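Local structure of serpin (Taeniopygia guttata, 5HGC) at residues A66-L69 with T70-Q73; E74-I77 with H78-F81. The protein probably inhibits serine proteases and binds cortisol and a diamino-glucose at separate sites. All coordinates share one frame; numbering follows the deposited sequence.

Contact 1 of 2, residues A66-L69 with T70-Q73; sequences AFNL and TEIQ
Asn68 folds its side chain over Thr70 to make an Asx turn, in the loop that joins helix 55-64 to helix 74-89 of the serpin fold. From CB, chi1 of 174° puts CG anti to the backbone N and to the side of the carbonyl carbon, which points the Asn68 amide at Thr70. Asn68 CG passes 3.5 Å from Thr70 OG1. Asn68 OD1 is gripped twice from the same face of its plane: Thr70 OG1 donates to it at 2.7 Å, and Thr70 N, well above the carbonyl plane, at 3.1 Å. At the other branch, Asn68 ND2 rests 3.9 Å from Glu71 CG, the amide plane nearly parallel to that of the Glu71 carboxylate (4° apart). The main chain turns with it: Glu71 N donates to Asn68 O at 2.8 Å, closing a type I turn through Leu69 and Thr70, and Ile72 N adds a weak bond to the same oxygen. This polar turn lies at the surface. Inward from it, Phe67 packs against helix 12-29 and Ile72 reaches back over the turn, Ile72 CG2 lying 3.5 Å from Asn68 O and 4.1 Å from Phe67 CB.

Contact 2 of 2, residues E74-I77 with H78-F81; sequences EKEI and HEGF. With BDG (2,6-diamino-2,6-dideoxy-alpha-D-glucopyranose), chain F.
Glu74 and His78, one turn apart at the start of helix 74-89, are joined by a His-carboxylate hydrogen bond beside the bound amino sugar. His78 NE2 donates to Glu74 OE2 at 2.8 Å. The oxygen lies in the ring plane and accepts on its anti lone pair, while the carboxylate stands 71° from the ring. Glu74 reaches the imidazole because CG is set anti to the backbone N (chi1 -166°) and the chain then runs out extended, with Glu74 CG itself 3.6 Å from His78 NE2. ND1, on the other side of the ring, is hydrogen-bonded to Tyr123 OH, and Leu51 and Leu122 pack on the same buried side chain. With an alanine here instead of Glu74, His78 NE2 is likely to lose its carboxylate mate, leaving the bond to Tyr123 to steady the imidazole against turning.

The packing is tight on the inner face of the helix. There Ile77 and Phe81 lie side by side, pointing the same way, with Ile77 CG2 3.5 Å from Phe81 CE2, and Ser43, Thr44 and Ala47 of helix 39-52 also pack on Phe81. The helical bonds beneath are regular, Phe81 N to Ile77 O measuring 2.8 Å. The outer face is looser. Glu76 OE1 and Glu79 OE1 keep 6.0 Å apart; Glu76 is salt-bridged to Lys10, and its OE2 accepts from Gln73 N at the N-cap. Lys75, bent along its chain, lays Lys75 CE 3.3 Å from N6 of the sugar, whose O5 is 3.5 Å from Glu74 OE2. With OE2 against NE2 and a hydroxyl at ND1, the imidazole is fixed in rotation, and the neighbouring carboxylate would be expected to stabilise a positive charge on it.

Contact 1 runs straight into contact 2: the turn at 66-73 ends at Gln73, the N-cap of the helix whose first two turns form contact 2, and their centres are about 11 Å apart. The loop folds back so that its apolar side chains cover that helix. Ile77 CD1 is met by Phe67 CG at 3.9 Å and by Leu69 CD1 at 4.0 Å, and Phe67 CZ reaches Phe81 CE2 at 3.7 Å. The amino sugar lies against contact 2 and is hydrogen-bonded to Asp118 OD2, whereas the side chain of Leu69 stays about 10 Å from it. Cortisol occupies a different pocket, about 11 Å from the side chain of Phe67 and about 13 Å from that of Phe81.

Contact 1 of 2, residues A66-L69 with T70-Q73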
loop_
_atom_site.group_PDB
_atom_site.type_symbol
_atom_site.label_atom_id
_atom_site.label_comp_id
_atom_site.label_asym_id
_atom_site.label_seq_id
_atom_site.Cartn_x
_atom_site.Cartn_y
_atom_site.Cartn_z
ATOM N N ALA A 66 2.824 14.061 5.877
ATOM C CA ALA A 66 3.481 14.987 4.914
ATOM C C ALA A 66 2.578 16.086 4.343
ATOM O O ALA A 66 2.743 16.504 3.191
ATOM C CB ALA A 66 4.174 14.230 3.790
ATOM N N PHE A 67 1.581 16.508 5.109
ATOM C CA PHE A 67 0.839 17.721 4.780
ATOM C C PHE A 67 1.402 18.934 5.548
ATOM O O PHE A 67 1.761 18.829 6.749
ATOM C CB PHE A 67 -0.636 17.559 5.122
ATOM C CG PHE A 67 -1.317 16.523 4.317
ATOM C CD1 PHE A 67 -1.737 16.808 3.015
ATOM C CD2 PHE A 67 -1.540 15.222 4.850
ATOM C CE1 PHE A 67 -2.377 15.829 2.272
ATOM C CE2 PHE A 67 -2.154 14.244 4.071
ATOM C CZ PHE A 67 -2.561 14.558 2.779
ATOM N N ASN A 68 1.451 20.082 4.874
ATOM C CA ASN A 68 1.900 21.304 5.517
ATOM C C ASN A 68 0.679 22.191 5.726
ATOM O O ASN A 68 0.098 22.777 4.786
ATOM C CB ASN A 68 2.999 21.973 4.683
ATOM C CG ASN A 68 3.430 23.338 5.219
ATOM O OD1 ASN A 68 2.865 23.885 6.189
ATOM N ND2 ASN A 68 4.439 23.908 4.560
ATOM N N LEU A 69 0.288 22.278 6.989
ATOM C CA LEU A 69 -0.982 22.900 7.343
ATOM C C LEU A 69 -1.074 24.381 7.014
ATOM O O LEU A 69 -2.177 24.898 6.808
ATOM C CB LEU A 69 -1.312 22.614 8.803
ATOM C CG LEU A 69 -1.888 21.228 9.133
ATOM C CD1 LEU A 69 -2.770 20.670 8.010
ATOM C CD2 LEU A 69 -0.766 20.271 9.449
ATOM N N THR A 70 0.085 25.040 6.907
ATOM C CA THR A 70 0.149 26.447 6.472
ATOM C C THR A 70 -0.158 26.594 4.970
ATOM O O THR A 70 -0.410 27.699 4.515
ATOM C CB THR A 70 1.471 27.169 6.875
ATOM O OG1 THR A 70 2.584 26.596 6.173
ATOM C CG2 THR A 70 1.727 27.092 8.408
ATOM N N GLU A 71 -0.169 25.494 4.213
ATOM C CA GLU A 71 -0.475 25.552 2.768
ATOM C C GLU A 71 -1.693 24.728 2.296
ATOM O O GLU A 71 -2.074 24.827 1.148
ATOM C CB GLU A 71 0.759 25.175 1.936
ATOM C CG GLU A 71 2.023 25.945 2.301
ATOM C CD GLU A 71 3.128 25.858 1.256
ATOM O OE1 GLU A 71 3.200 24.854 0.491
ATOM O OE2 GLU A 71 3.940 26.815 1.213
ATOM N N ILE A 72 -2.282 23.900 3.157
ATOM C CA ILE A 72 -3.509 23.141 2.818
ATOM C C ILE A 72 -4.479 23.165 4.022
ATOM O O ILE A 72 -4.048 22.997 5.165
ATOM C CB ILE A 72 -3.182 21.675 2.344
ATOM C CG1 ILE A 72 -4.454 20.949 1.864
ATOM C CG2 ILE A 72 -2.459 20.875 3.429
ATOM C CD1 ILE A 72 -4.269 19.700 1.016
ATOM N N GLN A 73 -5.772 23.364 3.775
ATOM C CA GLN A 73 -6.777 23.253 4.860
ATOM C C GLN A 73 -7.031 21.808 5.305
ATOM O O GLN A 73 -7.042 20.882 4.474
ATOM C CB GLN A 73 -8.116 23.801 4.397
ATOM C CG GLN A 73 -8.320 25.298 4.541
ATOM C CD GLN A 73 -9.300 25.826 3.495
ATOM O OE1 GLN A 73 -9.008 26.815 2.821
ATOM N NE2 GLN A 73 -10.453 25.142 3.326
#

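Contact 2 of 2, residues E74-I77 with H78-F81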
loop_
_atom_site.group_PDB
_atom_site.type_symbol
_atom_site.label_atom_id
_atom_site.label_comp_id
_atom_site.label_asym_id
_atom_site.label_seq_id
_atom_site.Cartn_x
_atom_site.Cartn_y
_atom_site.Cartn_z
ATOM N N GLU A 74 -7.307 21.622 6.595
ATOM C CA GLU A 74 -7.791 20.332 7.071
ATOM C C GLU A 74 -9.070 19.852 6.316
ATOM O O GLU A 74 -9.191 18.665 5.984
ATOM C CB GLU A 74 -7.947 20.339 8.587
ATOM C CG GLU A 74 -8.126 18.950 9.175
ATOM C CD GLU A 74 -8.876 18.934 10.501
ATOM O OE1 GLU A 74 -8.763 19.944 11.245
ATOM O OE2 GLU A 74 -9.562 17.905 10.797
ATOM N N LYS A 75 -9.982 20.769 6.003
ATOM C CA LYS A 75 -11.176 20.482 5.182
ATOM C C LYS A 75 -10.795 19.784 3.893
ATOM O O LYS A 75 -11.444 18.814 3.494
ATOM C CB LYS A 75 -11.968 21.755 4.803
ATOM C CG LYS A 75 -12.311 22.680 5.974
ATOM C CD LYS A 75 -11.159 23.634 6.381
ATOM C CE LYS A 75 -10.986 23.754 7.891
ATOM N NZ LYS A 75 -9.605 24.172 8.186
ATOM N N GLU A 76 -9.744 20.278 3.241
ATOM C CA GLU A 76 -9.328 19.745 1.936
ATOM C C GLU A 76 -8.713 18.342 2.000
ATOM O O GLU A 76 -8.963 17.548 1.133
ATOM C CB GLU A 76 -8.391 20.710 1.217
ATOM C CG GLU A 76 -9.056 22.027 0.788
ATOM C CD GLU A 76 -8.030 23.071 0.337
ATOM O OE1 GLU A 76 -8.009 23.384 -0.876
ATOM O OE2 GLU A 76 -7.218 23.558 1.182
ATOM N N ILE A 77 -7.922 18.068 3.030
ATOM C CA ILE A 77 -7.361 16.750 3.319
ATOM C C ILE A 77 -8.492 15.753 3.419
ATOM O O ILE A 77 -8.511 14.802 2.624
ATOM C CB ILE A 77 -6.556 16.803 4.607
ATOM C CG1 ILE A 77 -5.381 17.758 4.445
ATOM C CG2 ILE A 77 -6.059 15.437 4.992
ATOM C CD1 ILE A 77 -4.597 18.013 5.709
ATOM N N HIS A 78 -9.483 15.988 4.303
ATOM C CA HIS A 78 -10.591 15.026 4.461
ATOM C C HIS A 78 -11.412 14.913 3.173
ATOM O O HIS A 78 -11.855 13.810 2.790
ATOM C CB HIS A 78 -11.471 15.350 5.667
ATOM C CG HIS A 78 -10.738 15.359 6.972
ATOM N ND1 HIS A 78 -10.082 14.255 7.473
ATOM C CD2 HIS A 78 -10.568 16.336 7.894
ATOM C CE1 HIS A 78 -9.502 14.557 8.625
ATOM N NE2 HIS A 78 -9.784 15.813 8.909
ATOM N N GLU A 79 -11.580 16.027 2.471
ATOM C CA GLU A 79 -12.310 16.011 1.191
ATOM C C GLU A 79 -11.553 15.164 0.195
ATOM O O GLU A 79 -12.160 14.329 -0.514
ATOM C CB GLU A 79 -12.421 17.403 0.622
ATOM C CG GLU A 79 -13.806 17.979 0.732
ATOM C CD GLU A 79 -13.782 19.489 0.900
ATOM O OE1 GLU A 79 -12.883 20.169 0.324
ATOM O OE2 GLU A 79 -14.675 19.991 1.622
ATOM N N GLY A 80 -10.223 15.392 0.184
ATOM C CA GLY A 80 -9.255 14.698 -0.631
ATOM C C GLY A 80 -9.349 13.206 -0.430
ATOM O O GLY A 80 -9.519 12.444 -1.427
ATOM N N PHE A 81 -9.258 12.778 0.846
ATOM C CA PHE A 81 -9.249 11.365 1.131
ATOM C C PHE A 81 -10.623 10.775 0.900
ATOM O O PHE A 81 -10.716 9.639 0.464
ATOM C CB PHE A 81 -8.800 11.074 2.547
ATOM C CG PHE A 81 -7.336 11.138 2.733
ATOM C CD1 PHE A 81 -6.489 10.154 2.142
ATOM C CD2 PHE A 81 -6.757 12.175 3.516
ATOM C CE1 PHE A 81 -5.094 10.242 2.308
ATOM C CE2 PHE A 81 -5.363 12.243 3.691
ATOM C CZ PHE A 81 -4.538 11.273 3.098
HETATM C C5 BDG F . -13.515 18.999 8.666
HETATM O O5 BDG F . -12.942 18.453 9.896
HETATM C C1 BDG F . -13.809 18.304 11.079
HETATM O O1 BDG F . -13.131 17.581 12.147
HETATM C C2 BDG F . -15.265 17.798 10.743
HETATM N N2 BDG F . -15.798 16.883 11.747
HETATM C C3 BDG F . -15.443 17.304 9.263
HETATM O O3 BDG F . -16.800 16.854 8.950
HETATM C C4 BDG F . -14.895 18.395 8.281
HETATM O O4 BDG F . -14.822 17.989 6.912
HETATM C C6 BDG F . -13.654 20.540 8.685
HETATM N N6 BDG F . -12.525 21.212 9.314
#